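Side-chain contacts in ulvan Lyase-PL25 (Pseudoalteromonas sp. PLSV, PDB 5UAM), which cleaves ulvan, the sulfated cell-wall polysaccharide of green seaweeds, as a family 25 polysaccharide lyase with a beta-propeller fold: residues Leu387-Ser392 / Val444-Ala449; Thr103-Ile106 / Ile112-Phe115; Gly315-Ala320 / Asn345-Gly350; Gly46-Gly51 / Asp421-Ala426. One frame throughout, in Å; residues are numbered along the deposited sequence.

Interaction 1 of 4, residues Leu387-Ser392 / Val444-Ala449; sequences LSWWQS and VGEEGA
Leu-387 and Val-444 start the contact, reaching toward each other tip to tip, with CD2 of Leu-387 3.9 Å from CG2 of Val-444. The leucine sets its CG opposite the backbone N (chi1 -178°), which extends the branch toward the valine. Two residues on, Trp-389 carries most of the remaining contact. The carboxylate of Glu-446 lies over one face of its indole, the two planes only 7° apart, with Glu-446 OE1 3.8 Å above the ring plane near the rim. Glu-446 OE2 sits 3.9 Å from Trp-389 CZ2. A bend at chi2 (-67°) folds the glutamate chain back and lays its flat end on the ring. At the ring edge, near its plane, the carbonyl O of Gly-445 is 3.9 Å from Trp-389 NE1. An anion over a pi face would probably be poorly placed by itself, but Arg-374 forms a salt bridge with OE1 and a cation-pi contact with Trp-389, and Gln-427 bonds OE2. Strand 384-392 is flanked by strands 373-381 and 400-408 of its four-stranded propeller blade. Leu-387 and Val-444 both pack on Met-428 and Val-430 of strand 428-433, so the contact joins this blade to the neighbouring sheet that contains strand 439-444.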
# COMPACT_ATOMS: atom_id res chain seq x y z
N LEU A 387 -11.36 -9.64 -10.81
CA LEU A 387 -11.35 -8.30 -10.23
C LEU A 387 -12.73 -7.71 -10.51
O LEU A 387 -13.10 -7.52 -11.67
CB LEU A 387 -10.25 -7.42 -10.84
CG LEU A 387 -10.14 -6.00 -10.27
CD1 LEU A 387 -9.70 -6.06 -8.83
CD2 LEU A 387 -9.14 -5.21 -11.05
N SER A 388 -13.51 -7.47 -9.45
CA SER A 388 -14.88 -7.04 -9.65
C SER A 388 -15.29 -6.05 -8.57
O SER A 388 -14.68 -5.97 -7.51
CB SER A 388 -15.84 -8.22 -9.69
OG SER A 388 -15.80 -8.93 -8.46
N TRP A 389 -16.33 -5.29 -8.89
CA TRP A 389 -16.91 -4.32 -7.97
C TRP A 389 -17.92 -5.00 -7.05
O TRP A 389 -18.75 -5.80 -7.50
CB TRP A 389 -17.64 -3.23 -8.75
CG TRP A 389 -16.72 -2.27 -9.48
CD1 TRP A 389 -16.39 -2.30 -10.79
CD2 TRP A 389 -16.01 -1.16 -8.91
NE1 TRP A 389 -15.51 -1.27 -11.08
CE2 TRP A 389 -15.29 -0.55 -9.94
CE3 TRP A 389 -15.95 -0.61 -7.63
CZ2 TRP A 389 -14.50 0.59 -9.74
CZ3 TRP A 389 -15.16 0.52 -7.42
CH2 TRP A 389 -14.45 1.10 -8.48
N TRP A 390 -17.86 -4.68 -5.76
CA TRP A 390 -18.81 -5.15 -4.77
C TRP A 390 -19.40 -3.95 -4.05
O TRP A 390 -18.65 -3.10 -3.55
CB TRP A 390 -18.10 -6.07 -3.76
CG TRP A 390 -17.70 -7.37 -4.39
CD1 TRP A 390 -16.69 -7.56 -5.28
CD2 TRP A 390 -18.31 -8.64 -4.19
NE1 TRP A 390 -16.63 -8.88 -5.64
CE2 TRP A 390 -17.61 -9.57 -4.99
CE3 TRP A 390 -19.37 -9.09 -3.40
CZ2 TRP A 390 -17.95 -10.92 -5.03
CZ3 TRP A 390 -19.72 -10.43 -3.45
CH2 TRP A 390 -19.01 -11.33 -4.26
N GLN A 391 -20.73 -3.88 -3.99
CA GLN A 391 -21.45 -2.70 -3.54
C GLN A 391 -22.27 -3.03 -2.30
O GLN A 391 -23.01 -4.02 -2.27
CB GLN A 391 -22.39 -2.20 -4.63
CG GLN A 391 -23.36 -1.10 -4.19
CD GLN A 391 -22.76 0.28 -4.28
OE1 GLN A 391 -22.41 0.74 -5.36
NE2 GLN A 391 -22.65 0.96 -3.14
N SER A 392 -22.17 -2.17 -1.29
CA SER A 392 -23.04 -2.22 -0.13
C SER A 392 -23.85 -0.94 -0.07
O SER A 392 -23.34 0.14 -0.38
CB SER A 392 -22.23 -2.35 1.16
OG SER A 392 -23.08 -2.26 2.31
N VAL A 444 -7.13 -0.33 -15.13
CA VAL A 444 -8.55 -0.62 -15.27
C VAL A 444 -9.40 0.50 -14.69
O VAL A 444 -8.99 1.21 -13.77
CB VAL A 444 -8.99 -1.97 -14.66
CG1 VAL A 444 -8.22 -3.11 -15.29
CG2 VAL A 444 -8.83 -1.97 -13.14
N GLY A 445 -10.60 0.62 -15.25
CA GLY A 445 -11.59 1.57 -14.76
C GLY A 445 -12.91 0.94 -14.37
O GLY A 445 -12.97 -0.16 -13.81
N GLU A 446 -14.00 1.66 -14.63
CA GLU A 446 -15.31 1.17 -14.22
C GLU A 446 -15.69 -0.11 -14.93
O GLU A 446 -16.43 -0.94 -14.37
CB GLU A 446 -16.39 2.22 -14.52
CG GLU A 446 -16.46 3.35 -13.53
CD GLU A 446 -16.93 2.90 -12.16
OE1 GLU A 446 -17.69 1.91 -12.06
OE2 GLU A 446 -16.55 3.56 -11.17
N GLU A 447 -15.25 -0.26 -16.17
CA GLU A 447 -15.74 -1.33 -17.03
C GLU A 447 -14.66 -2.30 -17.45
O GLU A 447 -14.95 -3.49 -17.65
CB GLU A 447 -16.36 -0.75 -18.32
CG GLU A 447 -17.31 0.42 -18.13
CD GLU A 447 -18.65 0.00 -17.57
OE1 GLU A 447 -19.31 0.84 -16.92
OE2 GLU A 447 -19.06 -1.16 -17.80
N GLY A 448 -13.43 -1.83 -17.62
CA GLY A 448 -12.37 -2.70 -18.08
C GLY A 448 -11.08 -1.96 -18.27
O GLY A 448 -10.85 -0.88 -17.71
N ALA A 449 -10.20 -2.56 -19.06
CA ALA A 449 -8.84 -2.08 -19.19
C ALA A 449 -8.74 -0.94 -20.19
O ALA A 449 -9.49 -0.86 -21.18
CB ALA A 449 -7.94 -3.23 -19.66

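Interaction 2 of 4, residues Thr103-Ile106 / Ile112-Phe115; sequences TMLI and IHIF
Thr-103 with Phe-115 and Leu-105 with His-113 are the hydrogen-bonded pairs of two antiparallel strands whose axes come within 4.6 Å at 158°, and each pair is closed by two N-H to O bonds. On one face Met-104 and Ile-112 lie side by side, Met-104 CG 3.9 Å from Ile-112 CG2. Ile-114 turns its end back toward the opposite strand (chi2 -72°), which brings its CD1 to 4.0 Å from Met-104 CB. The two strands make a beta hairpin, the first half of a four-stranded antiparallel propeller blade, and this methionine-isoleucine face packs against Tyr-54 and Ile-66 of the preceding blade. On the other face Leu-105 runs alongside His-113, their CD2 atoms 4.2 Å apart, while Leu-105 CB meets the edge of the Phe-115 ring at CE2, 4.3 Å away. The His-113 imidazole is held at both nitrogens, ND1 by His-140 and NE2 by Asp-107, which fixes its rotation. Beside the Thr-103/Phe-115 pair, a water donates to Thr-103 OG1 (2.8 Å) and to Phe-115 O; OG1 also bonds the carbonyl of Asn-165. The side chain of Thr-103 lies about 8 Å from that of Tyr-164, the probable proton acceptor.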
# COMPACT_ATOMS: atom_id res chain seq x y z
N THR A 103 6.43 3.70 -5.12
CA THR A 103 5.42 4.64 -4.67
C THR A 103 5.70 5.97 -5.35
O THR A 103 6.85 6.41 -5.41
CB THR A 103 5.54 4.79 -3.16
OG1 THR A 103 5.21 3.52 -2.59
CG2 THR A 103 4.64 5.86 -2.64
N MET A 104 4.65 6.62 -5.86
CA MET A 104 4.77 7.82 -6.68
C MET A 104 4.19 9.06 -5.99
O MET A 104 3.25 8.97 -5.21
CB MET A 104 3.98 7.63 -7.99
CG MET A 104 4.18 8.70 -9.01
SD MET A 104 3.01 8.44 -10.39
CE MET A 104 3.56 6.86 -10.99
N LEU A 105 4.76 10.23 -6.31
CA LEU A 105 4.22 11.52 -5.89
C LEU A 105 4.60 12.57 -6.94
O LEU A 105 5.74 12.59 -7.40
CB LEU A 105 4.78 11.91 -4.51
CG LEU A 105 4.28 13.22 -3.90
CD1 LEU A 105 4.21 13.09 -2.40
CD2 LEU A 105 5.18 14.39 -4.29
N ILE A 106 3.67 13.46 -7.27
CA ILE A 106 3.95 14.59 -8.17
C ILE A 106 4.01 15.85 -7.32
O ILE A 106 3.04 16.18 -6.63
CB ILE A 106 2.90 14.73 -9.28
CG1 ILE A 106 2.81 13.44 -10.08
CG2 ILE A 106 3.25 15.95 -10.17
CD1 ILE A 106 1.73 13.47 -11.18
N ILE A 112 8.09 14.37 -10.91
CA ILE A 112 7.56 13.09 -10.48
C ILE A 112 8.61 12.43 -9.60
O ILE A 112 9.77 12.27 -10.01
CB ILE A 112 7.18 12.22 -11.68
CG1 ILE A 112 6.21 12.99 -12.58
CG2 ILE A 112 6.56 10.90 -11.23
CD1 ILE A 112 6.15 12.50 -13.97
N HIS A 113 8.21 12.05 -8.40
CA HIS A 113 9.06 11.37 -7.44
C HIS A 113 8.67 9.91 -7.35
O HIS A 113 7.48 9.59 -7.33
CB HIS A 113 8.87 11.98 -6.07
CG HIS A 113 9.32 13.40 -5.99
ND1 HIS A 113 10.50 13.79 -5.40
CD2 HIS A 113 8.75 14.53 -6.47
CE1 HIS A 113 10.63 15.10 -5.50
NE2 HIS A 113 9.57 15.57 -6.14
N ILE A 114 9.68 9.05 -7.27
CA ILE A 114 9.49 7.62 -7.11
C ILE A 114 10.30 7.18 -5.89
O ILE A 114 11.51 7.40 -5.83
CB ILE A 114 9.90 6.84 -8.37
CG1 ILE A 114 8.94 7.16 -9.53
CG2 ILE A 114 9.95 5.34 -8.10
CD1 ILE A 114 7.57 6.57 -9.40
N PHE A 115 9.62 6.62 -4.89
CA PHE A 115 10.26 6.04 -3.72
C PHE A 115 10.23 4.52 -3.89
O PHE A 115 9.20 3.98 -4.29
CB PHE A 115 9.50 6.47 -2.47
CG PHE A 115 9.38 7.96 -2.33
CD1 PHE A 115 10.38 8.71 -1.72
CD2 PHE A 115 8.29 8.62 -2.83
CE1 PHE A 115 10.27 10.08 -1.59
CE2 PHE A 115 8.17 10.00 -2.71
CZ PHE A 115 9.17 10.72 -2.09
O HOH W 1 7.62 2.04 -2.34

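Interaction 3 of 4, residues Gly315-Ala320 / Asn345-Gly350; sequences GQPHIA and NEWVGG
Pro-317 and Ile-319 meet the six-membered end of the Trp-347 indole, and the side-chain contacts between the two segments are all apolar. Pro-317 CG stands 3.5 Å from Trp-347 CH2, and Ile-319 CD1 reaches to 3.8 Å from Trp-347 CZ3. Both side chains run at about a right angle to the tryptophan's, and the atoms that touch approach its ring plane obliquely. The tryptophan sets CG opposite its carbonyl carbon (chi1 -67°) with chi2 at 98°, which swings the far end of the ring over to these neighbours. From the backbone, the carbonyl O of Pro-317 also lies 3.8 Å from Trp-347 CZ3.

Backbone bonding runs through an intermediary: strand 336-342 lies between strands 317-324 and 347-352 in a four-stranded propeller blade, pairing with Pro-317 and Ile-319 on one flank and Val-348 on the other. Trp-347 thus spans the middle strand, touching Val-340. Aromatic packing adds an edge-to-face contact between Trp-347 and Trp-342. Replacing Trp-347 with an alanine would probably open a gap beside Pro-317 and Ile-319 and leave Trp-342 without its ring partner.

The direct contact thus rests on close fit and the removal of apolar surface from water, while strand 336-342 supplies the hydrogen bonding.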
# COMPACT_ATOMS: atom_id res chain seq x y z
N GLY A 315 -17.14 12.64 7.29
CA GLY A 315 -15.87 12.68 7.97
C GLY A 315 -15.56 11.46 8.81
O GLY A 315 -14.55 11.47 9.52
N GLN A 316 -16.38 10.42 8.73
CA GLN A 316 -16.21 9.28 9.61
C GLN A 316 -15.33 8.23 8.93
O GLN A 316 -15.50 7.97 7.74
CB GLN A 316 -17.57 8.65 9.89
CG GLN A 316 -18.59 9.63 10.47
CD GLN A 316 -20.01 9.08 10.61
OE1 GLN A 316 -20.65 9.26 11.66
NE2 GLN A 316 -20.53 8.47 9.56
N PRO A 317 -14.39 7.62 9.65
CA PRO A 317 -13.50 6.65 9.02
C PRO A 317 -14.14 5.29 8.78
O PRO A 317 -14.86 4.74 9.62
CB PRO A 317 -12.34 6.53 10.00
CG PRO A 317 -12.95 6.84 11.31
CD PRO A 317 -13.94 7.95 11.02
N HIS A 318 -13.80 4.74 7.62
CA HIS A 318 -14.04 3.38 7.21
C HIS A 318 -12.69 2.71 7.01
O HIS A 318 -11.70 3.34 6.59
CB HIS A 318 -14.79 3.36 5.89
CG HIS A 318 -16.18 3.89 5.98
ND1 HIS A 318 -17.27 3.13 5.64
CD2 HIS A 318 -16.66 5.09 6.37
CE1 HIS A 318 -18.37 3.84 5.82
NE2 HIS A 318 -18.02 5.04 6.25
N ILE A 319 -12.65 1.41 7.29
CA ILE A 319 -11.41 0.64 7.28
C ILE A 319 -11.64 -0.68 6.57
O ILE A 319 -12.62 -1.38 6.84
CB ILE A 319 -10.93 0.38 8.72
CG1 ILE A 319 -10.61 1.70 9.43
CG2 ILE A 319 -9.71 -0.54 8.73
CD1 ILE A 319 -10.28 1.53 10.91
N ALA A 320 -10.72 -1.03 5.67
CA ALA A 320 -10.62 -2.38 5.12
C ALA A 320 -9.53 -3.11 5.88
O ALA A 320 -8.40 -2.62 5.98
CB ALA A 320 -10.27 -2.34 3.64
N ASN A 345 -20.67 7.03 16.94
CA ASN A 345 -20.67 6.75 18.37
C ASN A 345 -19.85 5.51 18.72
O ASN A 345 -19.34 5.41 19.84
CB ASN A 345 -22.10 6.59 18.89
CG ASN A 345 -22.90 7.86 18.74
OD1 ASN A 345 -22.79 8.77 19.55
ND2 ASN A 345 -23.65 7.95 17.66
N GLU A 346 -19.74 4.57 17.79
CA GLU A 346 -19.01 3.34 18.05
C GLU A 346 -18.50 2.79 16.73
O GLU A 346 -18.97 3.14 15.65
CB GLU A 346 -19.89 2.29 18.75
CG GLU A 346 -21.09 1.84 17.95
CD GLU A 346 -22.44 2.18 18.60
OE1 GLU A 346 -22.48 2.38 19.84
OE2 GLU A 346 -23.46 2.23 17.87
N TRP A 347 -17.49 1.93 16.83
CA TRP A 347 -17.04 1.17 15.68
C TRP A 347 -17.95 -0.03 15.48
O TRP A 347 -18.32 -0.73 16.43
CB TRP A 347 -15.61 0.67 15.90
CG TRP A 347 -14.58 1.73 15.96
CD1 TRP A 347 -14.04 2.30 17.09
CD2 TRP A 347 -13.95 2.37 14.85
NE1 TRP A 347 -13.09 3.24 16.73
CE2 TRP A 347 -13.02 3.30 15.37
CE3 TRP A 347 -14.06 2.23 13.47
CZ2 TRP A 347 -12.23 4.09 14.54
CZ3 TRP A 347 -13.27 3.02 12.66
CH2 TRP A 347 -12.36 3.94 13.20
N VAL A 348 -18.32 -0.25 14.22
CA VAL A 348 -19.22 -1.33 13.84
C VAL A 348 -18.62 -2.08 12.66
O VAL A 348 -17.67 -1.63 12.01
CB VAL A 348 -20.65 -0.82 13.51
CG1 VAL A 348 -21.26 -0.14 14.73
CG2 VAL A 348 -20.62 0.13 12.33
N GLY A 349 -19.18 -3.25 12.41
CA GLY A 349 -18.81 -4.00 11.23
C GLY A 349 -17.91 -5.18 11.52
O GLY A 349 -18.05 -5.86 12.54
N GLY A 350 -16.99 -5.44 10.60
CA GLY A 350 -16.15 -6.62 10.65
C GLY A 350 -16.61 -7.73 9.74
O GLY A 350 -15.99 -8.79 9.73

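Interaction 4 of 4, residues Gly46-Gly51 / Asp421-Ala426; sequences GIHKNG and DAIPDA
His-48 and Ile-423 cross at about a right angle, the isoleucine lying over one face of the imidazole. Ile-423 CG2 makes the CH-pi contact, 3.9 Å from the ring centroid and 23° off the normal, shifted toward the rim. The second branch follows the ring round, its CD1 3.6 Å from His-48 CE1. Ile-423 takes a less usual first torsion (chi1 59°), with CG1 between the backbone N and the carbonyl carbon, and this lets both branches lie along the ring. At the root of the histidine, CB sits 3.3 Å from the carbonyl O of Asp-421. A hydrogen bond between ND1 and Thr-53 OG1 steadies the ring, which also meets the ring of His-71, on which Ile-423 packs too. An alanine in place of His-48 would probably leave Ile-423 without its ring face and Thr-53 OG1 without this partner. On the Asp-421 side a water donates to His-48 O (2.7 Å) and to Asp-421 OD2 (2.6 Å), tying main chain to carboxylate. From Ile-423 to Ala-426 the loop makes a type I beta turn, Ala-426 N bonding Ile-423 O.

Strand 46-49 is an edge strand of its four-stranded blade, paired with strand 52-58, and Gly-46 and His-48 also share backbone bonds with Lys-420. Segment 421-426, which links strands 412-415 and 428-433 of the adjacent blade, therefore packs against it, while Ile-47 contacts strand 103-106.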
# COMPACT_ATOMS: atom_id res chain seq x y z
N GLY A 46 -0.21 4.93 -8.73
CA GLY A 46 -0.49 5.78 -9.87
C GLY A 46 -1.25 7.01 -9.42
O GLY A 46 -1.88 7.02 -8.36
N ILE A 47 -1.19 8.03 -10.27
CA ILE A 47 -1.73 9.36 -9.99
C ILE A 47 -2.28 9.93 -11.28
O ILE A 47 -1.61 9.87 -12.32
CB ILE A 47 -0.65 10.32 -9.45
CG1 ILE A 47 -0.02 9.74 -8.18
CG2 ILE A 47 -1.24 11.71 -9.25
CD1 ILE A 47 1.12 10.58 -7.62
N HIS A 48 -3.48 10.50 -11.22
CA HIS A 48 -4.04 11.21 -12.36
C HIS A 48 -3.87 12.71 -12.16
O HIS A 48 -4.20 13.25 -11.11
CB HIS A 48 -5.53 10.91 -12.51
CG HIS A 48 -6.14 11.56 -13.71
ND1 HIS A 48 -6.05 11.02 -14.97
CD2 HIS A 48 -6.79 12.74 -13.84
CE1 HIS A 48 -6.65 11.83 -15.83
NE2 HIS A 48 -7.11 12.88 -15.17
N LYS A 49 -3.39 13.40 -13.20
CA LYS A 49 -3.31 14.85 -13.14
C LYS A 49 -3.45 15.41 -14.55
O LYS A 49 -2.76 14.97 -15.47
CB LYS A 49 -1.98 15.32 -12.54
CG LYS A 49 -1.86 16.83 -12.50
CD LYS A 49 -0.60 17.28 -11.81
CE LYS A 49 -0.74 17.25 -10.30
NZ LYS A 49 -1.58 18.37 -9.77
N ASN A 50 -4.35 16.38 -14.71
CA ASN A 50 -4.47 17.15 -15.96
C ASN A 50 -4.65 16.25 -17.17
O ASN A 50 -4.05 16.48 -18.21
CB ASN A 50 -3.27 18.07 -16.17
CG ASN A 50 -3.50 19.10 -17.28
OD1 ASN A 50 -4.60 19.64 -17.44
ND2 ASN A 50 -2.45 19.37 -18.05
N GLY A 51 -5.46 15.21 -17.03
CA GLY A 51 -5.78 14.36 -18.16
C GLY A 51 -4.80 13.26 -18.44
O GLY A 51 -4.99 12.52 -19.42
N ASP A 421 -6.68 10.74 -7.27
CA ASP A 421 -7.45 11.62 -8.14
C ASP A 421 -7.92 10.91 -9.40
O ASP A 421 -8.10 11.53 -10.46
CB ASP A 421 -6.70 12.90 -8.45
CG ASP A 421 -6.47 13.75 -7.22
OD1 ASP A 421 -7.37 13.81 -6.34
OD2 ASP A 421 -5.40 14.37 -7.09
N ALA A 422 -8.17 9.61 -9.29
CA ALA A 422 -8.56 8.82 -10.45
C ALA A 422 -9.82 9.37 -11.11
O ALA A 422 -10.73 9.89 -10.45
CB ALA A 422 -8.85 7.40 -10.03
N ILE A 423 -9.87 9.23 -12.42
CA ILE A 423 -11.09 9.43 -13.21
C ILE A 423 -11.68 8.05 -13.50
O ILE A 423 -10.99 7.03 -13.35
CB ILE A 423 -10.81 10.24 -14.49
CG1 ILE A 423 -9.76 9.56 -15.39
CG2 ILE A 423 -10.36 11.64 -14.11
CD1 ILE A 423 -9.67 10.18 -16.76
N PRO A 424 -12.95 7.99 -13.91
CA PRO A 424 -13.62 6.68 -14.00
C PRO A 424 -12.91 5.69 -14.90
O PRO A 424 -12.94 4.49 -14.60
CB PRO A 424 -15.01 7.05 -14.52
CG PRO A 424 -15.26 8.43 -13.99
CD PRO A 424 -13.90 9.11 -14.04
N ASP A 425 -12.25 6.14 -15.97
CA ASP A 425 -11.61 5.19 -16.88
C ASP A 425 -10.32 4.57 -16.34
O ASP A 425 -9.85 3.58 -16.92
CB ASP A 425 -11.28 5.87 -18.21
CG ASP A 425 -12.50 6.04 -19.11
OD1 ASP A 425 -13.59 5.53 -18.76
OD2 ASP A 425 -12.36 6.69 -20.18
N ALA A 426 -9.75 5.08 -15.25
CA ALA A 426 -8.43 4.63 -14.84
C ALA A 426 -8.33 4.74 -13.31
O ALA A 426 -7.82 5.72 -12.77
CB ALA A 426 -7.36 5.46 -15.54
O HOH W 2 -3.47 14.57 -8.88

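Interactions 1, 2 and 3 are buried, whereas interaction 4 lies at the surface; waters bridge in both interaction 2 and interaction 4. Interactions 2 and 3 each work within a single blade: interaction 2 is backbone pairing of adjacent strands, interaction 3 a side chain spanning the strand between. Interactions 1 and 4 instead connect blades, and both involve the sheet closed by N- and C-terminal strands, the propeller's Velcro closure. They touch, with Glu-446 N 3.0 Å from Pro-424 O, a probable hydrogen bond. Ile-47 CD1 in turn packs 3.6 Å from Met-104 O, bringing interaction 4 against interaction 2. Interaction 3 stands apart, across the chain's centre from interaction 2, their centres about 30 Å apart.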